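Local atomic coordinates of actva-orf6 monooxygenase (Streptomyces coelicolor, PDB entry 1N5V), a protein that probably oxidises an aromatic polyketide to a quinone during antibiotic biosynthesis, as a monooxygenase of the dimeric alpha-beta barrel type. Residues F10-T15 with N61-E66; V14-D19 with P92-P97. One frame throughout, in Å; residues are numbered along the deposited sequence.

Contact 1 (F10-T15 with N61-E66). With NOM (7-hydroxy-5-methyl-3,3a,5,11b-tetrahydro-1,4-dioxa-cyclopenta[a]anthracene-2,6,11-trione), chain C.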
ATOM      1  N   PHE A  10       7.167  -6.610   7.305  1.00 29.87           N
ATOM      2  CA  PHE A  10       6.050  -7.305   6.721  1.00 30.24           C
ATOM      3  C   PHE A  10       4.895  -6.338   6.560  1.00 29.17           C
ATOM      4  O   PHE A  10       4.604  -5.561   7.445  1.00 31.74           O
ATOM      5  CB  PHE A  10       5.676  -8.493   7.610  1.00 30.28           C
ATOM      6  CG  PHE A  10       4.602  -9.423   7.124  1.00 29.69           C
ATOM      7  CD1 PHE A  10       4.903 -10.468   6.267  1.00 30.65           C
ATOM      8  CD2 PHE A  10       3.291  -9.264   7.538  1.00 29.03           C
ATOM      9  CE1 PHE A  10       3.914 -11.315   5.798  1.00 30.32           C
ATOM     10  CE2 PHE A  10       2.307 -10.122   7.077  1.00 29.47           C
ATOM     11  CZ  PHE A  10       2.611 -11.183   6.246  1.00 29.27           C
ATOM     12  N   VAL A  11       4.237  -6.445   5.423  1.00 27.95           N
ATOM     13  CA  VAL A  11       3.140  -5.617   5.004  1.00 24.46           C
ATOM     14  C   VAL A  11       1.986  -6.484   4.558  1.00 25.85           C
ATOM     15  O   VAL A  11       2.062  -7.431   3.777  1.00 27.63           O
ATOM     16  CB  VAL A  11       3.618  -4.674   3.868  1.00 22.56           C
ATOM     17  CG1 VAL A  11       2.470  -3.887   3.215  1.00 21.91           C
ATOM     18  CG2 VAL A  11       4.668  -3.681   4.361  1.00 20.89           C
ATOM     19  N   ALA A  12       0.805  -6.092   4.988  1.00 26.39           N
ATOM     20  CA  ALA A  12      -0.484  -6.659   4.589  1.00 24.70           C
ATOM     21  C   ALA A  12      -1.267  -5.511   3.937  1.00 24.23           C
ATOM     22  O   ALA A  12      -1.477  -4.414   4.464  1.00 23.46           O
ATOM     23  CB  ALA A  12      -1.225  -7.214   5.806  1.00 22.88           C
ATOM     24  N   VAL A  13      -1.701  -5.718   2.718  1.00 25.51           N
ATOM     25  CA  VAL A  13      -2.510  -4.767   1.964  1.00 25.69           C
ATOM     26  C   VAL A  13      -3.872  -5.438   1.864  1.00 26.21           C
ATOM     27  O   VAL A  13      -4.010  -6.464   1.217  1.00 28.62           O
ATOM     28  CB  VAL A  13      -1.920  -4.531   0.574  1.00 25.13           C
ATOM     29  CG1 VAL A  13      -2.860  -3.639  -0.217  1.00 25.70           C
ATOM     30  CG2 VAL A  13      -0.523  -3.942   0.693  1.00 21.78           C
ATOM     31  N   VAL A  14      -4.852  -4.890   2.530  1.00 25.65           N
ATOM     32  CA  VAL A  14      -6.172  -5.451   2.669  1.00 25.84           C
ATOM     33  C   VAL A  14      -7.164  -4.509   1.991  1.00 24.74           C
ATOM     34  O   VAL A  14      -7.400  -3.417   2.477  1.00 24.21           O
ATOM     35  CB  VAL A  14      -6.577  -5.624   4.152  1.00 26.54           C
ATOM     36  CG1 VAL A  14      -7.900  -6.356   4.283  1.00 28.80           C
ATOM     37  CG2 VAL A  14      -5.531  -6.399   4.962  1.00 26.45           C
ATOM     38  N   THR A  15      -7.829  -5.029   0.996  1.00 24.99           N
ATOM     39  CA  THR A  15      -8.845  -4.399   0.200  1.00 25.72           C
ATOM     40  C   THR A  15     -10.272  -4.829   0.501  1.00 25.99           C
ATOM     41  O   THR A  15     -10.566  -6.021   0.342  1.00 25.71           O
ATOM     42  CB  THR A  15      -8.601  -4.713  -1.296  1.00 24.77           C
ATOM     43  OG1 THR A  15      -7.299  -4.164  -1.580  1.00 25.49           O
ATOM     44  CG2 THR A  15      -9.587  -3.983  -2.194  1.00 26.40           C
ATOM     45  N   ASN A  61      -6.438  -0.967   3.296  1.00 23.24           N
ATOM     46  CA  ASN A  61      -5.603  -0.810   4.489  1.00 22.68           C
ATOM     47  C   ASN A  61      -4.166  -1.225   4.090  1.00 22.19           C
ATOM     48  O   ASN A  61      -4.026  -2.338   3.640  1.00 19.00           O
ATOM     49  CB  ASN A  61      -6.086  -1.816   5.550  1.00 23.87           C
ATOM     50  CG  ASN A  61      -5.267  -1.903   6.818  1.00 24.85           C
ATOM     51  OD1 ASN A  61      -4.478  -1.050   7.142  1.00 22.72           O
ATOM     52  ND2 ASN A  61      -5.454  -2.865   7.727  1.00 26.26           N
ATOM     53  N   TYR A  62      -3.157  -0.421   4.231  1.00 21.87           N
ATOM     54  CA  TYR A  62      -1.745  -0.662   4.074  1.00 21.54           C
ATOM     55  C   TYR A  62      -1.214  -0.765   5.505  1.00 20.75           C
ATOM     56  O   TYR A  62      -1.295   0.254   6.209  1.00 21.22           O
ATOM     57  CB  TYR A  62      -1.018   0.496   3.378  1.00 22.23           C
ATOM     58  CG  TYR A  62       0.461   0.300   3.185  1.00 21.20           C
ATOM     59  CD1 TYR A  62       0.947  -0.525   2.179  1.00 23.92           C
ATOM     60  CD2 TYR A  62       1.384   0.927   4.018  1.00 23.09           C
ATOM     61  CE1 TYR A  62       2.334  -0.755   1.970  1.00 21.67           C
ATOM     62  CE2 TYR A  62       2.749   0.709   3.868  1.00 23.67           C
ATOM     63  CZ  TYR A  62       3.185  -0.126   2.848  1.00 23.67           C
ATOM     64  OH  TYR A  62       4.524  -0.352   2.731  1.00 26.93           O
ATOM     65  N   ALA A  63      -0.963  -1.971   5.967  1.00 21.46           N
ATOM     66  CA  ALA A  63      -0.583  -2.247   7.338  1.00 22.32           C
ATOM     67  C   ALA A  63       0.880  -2.665   7.442  1.00 23.74           C
ATOM     68  O   ALA A  63       1.427  -3.492   6.674  1.00 25.41           O
ATOM     69  CB  ALA A  63      -1.530  -3.290   7.883  1.00 18.92           C
ATOM     70  N   GLN A  64       1.601  -2.058   8.354  1.00 22.50           N
ATOM     71  CA  GLN A  64       3.042  -2.283   8.543  1.00 23.79           C
ATOM     72  C   GLN A  64       3.289  -3.051   9.840  1.00 25.75           C
ATOM     73  O   GLN A  64       2.660  -2.723  10.846  1.00 24.76           O
ATOM     74  CB  GLN A  64       3.753  -0.927   8.691  1.00 25.40           C
ATOM     75  CG  GLN A  64       3.969  -0.093   7.457  1.00 24.46           C
ATOM     76  CD  GLN A  64       4.520   1.301   7.760  1.00 25.95           C
ATOM     77  OE1 GLN A  64       4.205   1.911   8.806  1.00 27.00           O
ATOM     78  NE2 GLN A  64       5.326   1.888   6.876  1.00 24.85           N
ATOM     79  N   TRP A  65       4.104  -4.110   9.795  1.00 26.06           N
ATOM     80  CA  TRP A  65       4.402  -4.993  10.864  1.00 27.87           C
ATOM     81  C   TRP A  65       5.925  -5.199  10.926  1.00 30.23           C
ATOM     82  O   TRP A  65       6.560  -5.141   9.875  1.00 29.38           O
ATOM     83  CB  TRP A  65       3.782  -6.422  10.756  1.00 25.20           C
ATOM     84  CG  TRP A  65       2.322  -6.340  11.042  1.00 25.19           C
ATOM     85  CD1 TRP A  65       1.349  -6.007  10.119  1.00 22.67           C
ATOM     86  CD2 TRP A  65       1.679  -6.469  12.333  1.00 24.66           C
ATOM     87  NE1 TRP A  65       0.150  -5.947  10.790  1.00 24.38           N
ATOM     88  CE2 TRP A  65       0.307  -6.245  12.124  1.00 23.90           C
ATOM     89  CE3 TRP A  65       2.106  -6.755  13.600  1.00 23.70           C
ATOM     90  CZ2 TRP A  65      -0.629  -6.323  13.131  1.00 25.62           C
ATOM     91  CZ3 TRP A  65       1.190  -6.842  14.639  1.00 26.42           C
ATOM     92  CH2 TRP A  65      -0.175  -6.614  14.408  1.00 27.58           C
ATOM     93  N   GLU A  66       6.454  -5.485  12.127  1.00 31.36           N
ATOM     94  CA  GLU A  66       7.918  -5.606  12.168  1.00 33.93           C
ATOM     95  C   GLU A  66       8.381  -6.893  11.493  1.00 33.83           C
ATOM     96  O   GLU A  66       9.434  -6.948  10.842  1.00 36.35           O
ATOM     97  CB  GLU A  66       8.481  -5.447  13.544  1.00 37.47           C
ATOM     98  CG  GLU A  66       8.184  -4.207  14.356  1.00 41.93           C
ATOM     99  CD  GLU A  66       9.008  -4.135  15.635  1.00 45.81           C
ATOM    100  OE1 GLU A  66       9.517  -5.195  16.093  1.00 47.95           O
ATOM    101  OE2 GLU A  66       9.197  -3.033  16.211  1.00 47.35           O
TER
HETATM  102  C1  NOM C1001      -4.649  -3.813  10.954  1.00 50.75           C
HETATM  103  C2  NOM C1001      -5.878  -4.350  10.613  1.00 50.41           C
HETATM  104  C3  NOM C1001      -5.920  -5.514   9.853  1.00 50.77           C
HETATM  105  C4  NOM C1001      -4.762  -6.177   9.422  1.00 50.49           C
HETATM  106  C5  NOM C1001      -3.541  -5.614   9.792  1.00 51.23           C
HETATM  107  C6  NOM C1001      -3.484  -4.456  10.563  1.00 50.92           C
HETATM  108  C10 NOM C1001      -7.178  -6.083   9.479  1.00 50.93           C
HETATM  109  C9  NOM C1001      -7.251  -7.281   8.697  1.00 49.32           C
HETATM  110  C8  NOM C1001      -6.095  -7.959   8.263  1.00 48.37           C
HETATM  111  C7  NOM C1001      -4.828  -7.382   8.643  1.00 48.39           C
HETATM  112  O3  NOM C1001      -3.836  -7.974   8.255  1.00 46.86           O
HETATM  113  O4  NOM C1001      -8.248  -5.576   9.806  1.00 52.18           O
HETATM  114  O2  NOM C1001      -2.369  -6.203   9.372  1.00 51.44           O
HETATM  115  C13 NOM C1001      -8.523  -7.763   8.387  1.00 50.64           C
HETATM  116  C14 NOM C1001      -8.550  -8.803   7.241  1.00 51.02           C
HETATM  117  O1  NOM C1001      -7.469  -9.671   7.143  1.00 49.84           O
HETATM  118  C11 NOM C1001      -6.219  -9.110   7.509  1.00 48.27           C
HETATM  119  C12 NOM C1001      -5.107  -9.674   6.663  1.00 45.66           C
HETATM  120  C15 NOM C1001      -9.930  -9.422   7.205  1.00 52.20           C
HETATM  121  C16 NOM C1001     -10.779  -8.380   7.984  1.00 54.98           C
HETATM  122  O5  NOM C1001     -12.012  -8.518   7.976  1.00 57.77           O
HETATM  123  O6  NOM C1001     -10.187  -7.471   8.581  1.00 53.41           O
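Phe10 and Trp65 form a hydrogen-bonded pair at one end of two central antiparallel strands in the ferredoxin-like sheet of this dimeric alpha-beta barrel. Trp65 N gives its hydrogen to Phe10 O at 2.8 Å, and Phe10 N binds Trp65 O in return. Their CB atoms lie 4.2 Å apart; with CG anti to the backbone N (chi1 -175°), the Phe10 phenyl is carried so that its edge meets Trp65 CB. Tyr71 meets both rings from outside the strands. At the other end Asn61 pairs with Val14, bound through Asn61 N to Val14 O and Val14 N to Asn61 O, the latter N-H nearly straight at 169°. Asn61 CB rests near Val14 CB, while its ND2 lies over the face of the bound ligand's hydroxylated ring, 3.3 Å from C2. Val14 CG2 touches the ligand core. Between these ends the methyls of Ala12 and Ala63 meet the ligand, Ala63 CB 3.4 Å from its O2. On the reverse face Val11 CG1 presses obliquely on Tyr62 CE1 at 3.4 Å, and Tyr62 OH is hydrogen-bonded to NE2 of His51 of the second subunit. O2 of NOM lies at the edge of the Trp65 indole, near its plane, and NE1 donates to it at 2.9 Å.

Contact 2 (V14-D19 with P92-P97). With NOM (7-hydroxy-5-methyl-3,3a,5,11b-tetrahydro-1,4-dioxa-cyclopenta[a]anthracene-2,6,11-trione), chain C.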
ATOM      1  N   VAL A  14      -4.852  -4.890   2.530  1.00 25.65           N
ATOM      2  CA  VAL A  14      -6.172  -5.451   2.669  1.00 25.84           C
ATOM      3  C   VAL A  14      -7.164  -4.509   1.991  1.00 24.74           C
ATOM      4  O   VAL A  14      -7.400  -3.417   2.477  1.00 24.21           O
ATOM      5  CB  VAL A  14      -6.577  -5.624   4.152  1.00 26.54           C
ATOM      6  CG1 VAL A  14      -7.900  -6.356   4.283  1.00 28.80           C
ATOM      7  CG2 VAL A  14      -5.531  -6.399   4.962  1.00 26.45           C
ATOM      8  N   THR A  15      -7.829  -5.029   0.996  1.00 24.99           N
ATOM      9  CA  THR A  15      -8.845  -4.399   0.200  1.00 25.72           C
ATOM     10  C   THR A  15     -10.272  -4.829   0.501  1.00 25.99           C
ATOM     11  O   THR A  15     -10.566  -6.021   0.342  1.00 25.71           O
ATOM     12  CB  THR A  15      -8.601  -4.713  -1.296  1.00 24.77           C
ATOM     13  OG1 THR A  15      -7.299  -4.164  -1.580  1.00 25.49           O
ATOM     14  CG2 THR A  15      -9.587  -3.983  -2.194  1.00 26.40           C
ATOM     15  N   PHE A  16     -11.110  -3.885   0.901  1.00 24.15           N
ATOM     16  CA  PHE A  16     -12.506  -4.172   1.217  1.00 23.50           C
ATOM     17  C   PHE A  16     -13.441  -3.623   0.131  1.00 26.93           C
ATOM     18  O   PHE A  16     -13.516  -2.397  -0.028  1.00 25.88           O
ATOM     19  CB  PHE A  16     -12.932  -3.443   2.516  1.00 20.88           C
ATOM     20  CG  PHE A  16     -12.227  -3.858   3.774  1.00 20.64           C
ATOM     21  CD1 PHE A  16     -10.970  -3.317   4.056  1.00 21.19           C
ATOM     22  CD2 PHE A  16     -12.800  -4.722   4.687  1.00 20.18           C
ATOM     23  CE1 PHE A  16     -10.261  -3.715   5.179  1.00 23.85           C
ATOM     24  CE2 PHE A  16     -12.102  -5.100   5.843  1.00 20.67           C
ATOM     25  CZ  PHE A  16     -10.828  -4.611   6.078  1.00 22.04           C
ATOM     26  N   PRO A  17     -14.200  -4.485  -0.521  1.00 27.94           N
ATOM     27  CA  PRO A  17     -15.133  -4.120  -1.580  1.00 28.00           C
ATOM     28  C   PRO A  17     -16.438  -3.553  -1.068  1.00 27.23           C
ATOM     29  O   PRO A  17     -17.118  -4.150  -0.242  1.00 27.90           O
ATOM     30  CB  PRO A  17     -15.309  -5.421  -2.377  1.00 27.32           C
ATOM     31  CG  PRO A  17     -15.159  -6.479  -1.326  1.00 26.99           C
ATOM     32  CD  PRO A  17     -14.154  -5.959  -0.329  1.00 28.13           C
ATOM     33  N   VAL A  18     -16.727  -2.277  -1.398  1.00 27.20           N
ATOM     34  CA  VAL A  18     -17.902  -1.566  -0.875  1.00 26.10           C
ATOM     35  C   VAL A  18     -18.755  -1.000  -2.008  1.00 27.56           C
ATOM     36  O   VAL A  18     -18.341  -0.952  -3.175  1.00 27.90           O
ATOM     37  CB  VAL A  18     -17.528  -0.451   0.121  1.00 25.22           C
ATOM     38  CG1 VAL A  18     -16.759  -1.010   1.345  1.00 19.63           C
ATOM     39  CG2 VAL A  18     -16.740   0.669  -0.566  1.00 22.46           C
ATOM     40  N   ASP A  19     -19.980  -0.634  -1.693  1.00 28.29           N
ATOM     41  CA  ASP A  19     -20.956  -0.181  -2.652  1.00 29.58           C
ATOM     42  C   ASP A  19     -20.932   1.297  -3.042  1.00 30.92           C
ATOM     43  O   ASP A  19     -21.611   1.699  -3.998  1.00 32.25           O
ATOM     44  CB  ASP A  19     -22.349  -0.579  -2.173  1.00 29.59           C
ATOM     45  CG  ASP A  19     -22.822   0.111  -0.942  1.00 31.58           C
ATOM     46  OD1 ASP A  19     -22.067   0.820  -0.241  1.00 34.34           O
ATOM     47  OD2 ASP A  19     -24.001  -0.048  -0.566  1.00 32.09           O
ATOM     48  N   PRO A  92     -23.201  -2.773   6.536  1.00 32.69           N
ATOM     49  CA  PRO A  92     -24.000  -2.750   5.322  1.00 33.28           C
ATOM     50  C   PRO A  92     -23.313  -1.973   4.188  1.00 33.95           C
ATOM     51  O   PRO A  92     -22.795  -0.848   4.392  1.00 36.74           O
ATOM     52  CB  PRO A  92     -25.254  -1.984   5.718  1.00 33.14           C
ATOM     53  CG  PRO A  92     -25.256  -1.895   7.194  1.00 34.57           C
ATOM     54  CD  PRO A  92     -23.833  -2.044   7.661  1.00 33.15           C
ATOM     55  N   GLY A  93     -23.231  -2.501   3.003  1.00 32.41           N
ATOM     56  CA  GLY A  93     -22.612  -1.900   1.837  1.00 33.57           C
ATOM     57  C   GLY A  93     -21.265  -2.597   1.599  1.00 35.23           C
ATOM     58  O   GLY A  93     -20.649  -2.407   0.559  1.00 34.20           O
ATOM     59  N   LEU A  94     -20.814  -3.377   2.594  1.00 34.55           N
ATOM     60  CA  LEU A  94     -19.633  -4.198   2.451  1.00 35.66           C
ATOM     61  C   LEU A  94     -20.013  -5.299   1.463  1.00 37.61           C
ATOM     62  O   LEU A  94     -20.829  -6.178   1.775  1.00 39.81           O
ATOM     63  CB  LEU A  94     -19.133  -4.798   3.740  1.00 36.52           C
ATOM     64  CG  LEU A  94     -17.836  -5.593   3.674  1.00 38.89           C
ATOM     65  CD1 LEU A  94     -16.665  -4.798   3.071  1.00 37.77           C
ATOM     66  CD2 LEU A  94     -17.435  -6.034   5.074  1.00 39.73           C
ATOM     67  N   MET A  95     -19.511  -5.216   0.239  1.00 37.54           N
ATOM     68  CA  MET A  95     -19.931  -6.126  -0.809  1.00 37.90           C
ATOM     69  C   MET A  95     -19.347  -7.509  -0.839  1.00 37.95           C
ATOM     70  O   MET A  95     -19.918  -8.381  -1.521  1.00 39.58           O
ATOM     71  CB  MET A  95     -19.746  -5.417  -2.179  1.00 37.32           C
ATOM     72  CG  MET A  95     -20.543  -4.125  -2.173  1.00 39.12           C
ATOM     73  SD  MET A  95     -22.260  -4.334  -1.610  1.00 43.20           S
ATOM     74  CE  MET A  95     -22.886  -4.969  -3.181  1.00 41.02           C
ATOM     75  N   GLY A  96     -18.268  -7.813  -0.146  1.00 35.98           N
ATOM     76  CA  GLY A  96     -17.658  -9.134  -0.199  1.00 33.42           C
ATOM     77  C   GLY A  96     -16.582  -9.203   0.876  1.00 33.08           C
ATOM     78  O   GLY A  96     -16.267  -8.231   1.560  1.00 33.38           O
ATOM     79  N   PRO A  97     -16.011 -10.372   1.025  1.00 32.82           N
ATOM     80  CA  PRO A  97     -14.965 -10.559   2.029  1.00 31.13           C
ATOM     81  C   PRO A  97     -13.719  -9.804   1.598  1.00 32.21           C
ATOM     82  O   PRO A  97     -13.444  -9.651   0.413  1.00 33.27           O
ATOM     83  CB  PRO A  97     -14.796 -12.060   2.063  1.00 30.46           C
ATOM     84  CG  PRO A  97     -15.434 -12.637   0.860  1.00 30.20           C
ATOM     85  CD  PRO A  97     -16.308 -11.599   0.230  1.00 30.04           C
TER
HETATM   86  C1  NOM C1001      -4.649  -3.813  10.954  1.00 50.75           C
HETATM   87  C2  NOM C1001      -5.878  -4.350  10.613  1.00 50.41           C
HETATM   88  C3  NOM C1001      -5.920  -5.514   9.853  1.00 50.77           C
HETATM   89  C4  NOM C1001      -4.762  -6.177   9.422  1.00 50.49           C
HETATM   90  C5  NOM C1001      -3.541  -5.614   9.792  1.00 51.23           C
HETATM   91  C6  NOM C1001      -3.484  -4.456  10.563  1.00 50.92           C
HETATM   92  C10 NOM C1001      -7.178  -6.083   9.479  1.00 50.93           C
HETATM   93  C9  NOM C1001      -7.251  -7.281   8.697  1.00 49.32           C
HETATM   94  C8  NOM C1001      -6.095  -7.959   8.263  1.00 48.37           C
HETATM   95  C7  NOM C1001      -4.828  -7.382   8.643  1.00 48.39           C
HETATM   96  O3  NOM C1001      -3.836  -7.974   8.255  1.00 46.86           O
HETATM   97  O4  NOM C1001      -8.248  -5.576   9.806  1.00 52.18           O
HETATM   98  O2  NOM C1001      -2.369  -6.203   9.372  1.00 51.44           O
HETATM   99  C13 NOM C1001      -8.523  -7.763   8.387  1.00 50.64           C
HETATM  100  C14 NOM C1001      -8.550  -8.803   7.241  1.00 51.02           C
HETATM  101  O1  NOM C1001      -7.469  -9.671   7.143  1.00 49.84           O
HETATM  102  C11 NOM C1001      -6.219  -9.110   7.509  1.00 48.27           C
HETATM  103  C12 NOM C1001      -5.107  -9.674   6.663  1.00 45.66           C
HETATM  104  C15 NOM C1001      -9.930  -9.422   7.205  1.00 52.20           C
HETATM  105  C16 NOM C1001     -10.779  -8.380   7.984  1.00 54.98           C
HETATM  106  O5  NOM C1001     -12.012  -8.518   7.976  1.00 57.77           O
HETATM  107  O6  NOM C1001     -10.187  -7.471   8.581  1.00 53.41           O
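Pro17 and Met95 are joined by the stronger of two backbone hydrogen bonds that tie the end of strand 10-17 to the loop between helix 80-89 and strand 99-109. Met95 N donates to Pro17 O at 2.7 Å, arriving 30° from the carbonyl plane. The second, from Asp19 N to Gly93 O, is weak and bent to 130° at the hydrogen. Gly93 O also receives a CA-H contact from Val18 CA at 3.2 Å, so one carbonyl faces both residues. These links form a single backbone bridge, centred on Val18 and Leu94, with the chains running in roughly opposing directions.

The apolar contacts gather round Leu94. Its side chain starts away from the strand, and a chi2 of 55° turns CD1 back to it, 4.0 Å from Phe16 CB and at the edge of the Phe16 ring. The same methyl lies near Val18 CG1 and, more distantly, Pro17 CD.

Other side-chain carbons pack on polar backbone atoms. Leu94 CD1 comes 3.4 Å from Pro17 O. The pyrrolidine ring of Pro17 lies along the loop backbone, its CG 3.6 Å from Gly96 O. Met95, bent at chi2 and chi3, lays CG beside Asp19 N and brings SD to 3.8 Å from Asp19 CB. The Asp19 carboxylate packs on Gly93, OD2 standing 3.3 Å from Gly93 CA, and Gly93 itself has a positive phi.

Phe16 turns the far edge of its ring to the ligand, with CZ near O6 and CE2 near O5. The chemistry is thus chiefly backbone polar pairing beside aliphatic packing: the loop is probably held to the strand end mainly through backbone atoms, with Leu94 beside the Phe16 ring whose other edge faces the lactone.

Contact 1 and contact 2 follow one another along strand 10-17, their centres about 17 Å apart, and share Val14 and Thr15. Contact 1 lies in the buried middle of the four-stranded antiparallel sheet, joining that strand to its neighbour 58-65; contact 2 lies at the strand's far end, where the loop leading into 99-109, the neighbour on the other side, packs against it. In sequence, 10-15 and 14-19 come first, then 61-66 and finally 92-97. Both touch NOM: contact 1 supplies the sheet face beneath it and a hydrogen bond, contact 2 an aromatic edge. Strand 10-17 thus contributes Ala12, Val14 and Phe16 to the ligand site, which it shares with strand 58-65.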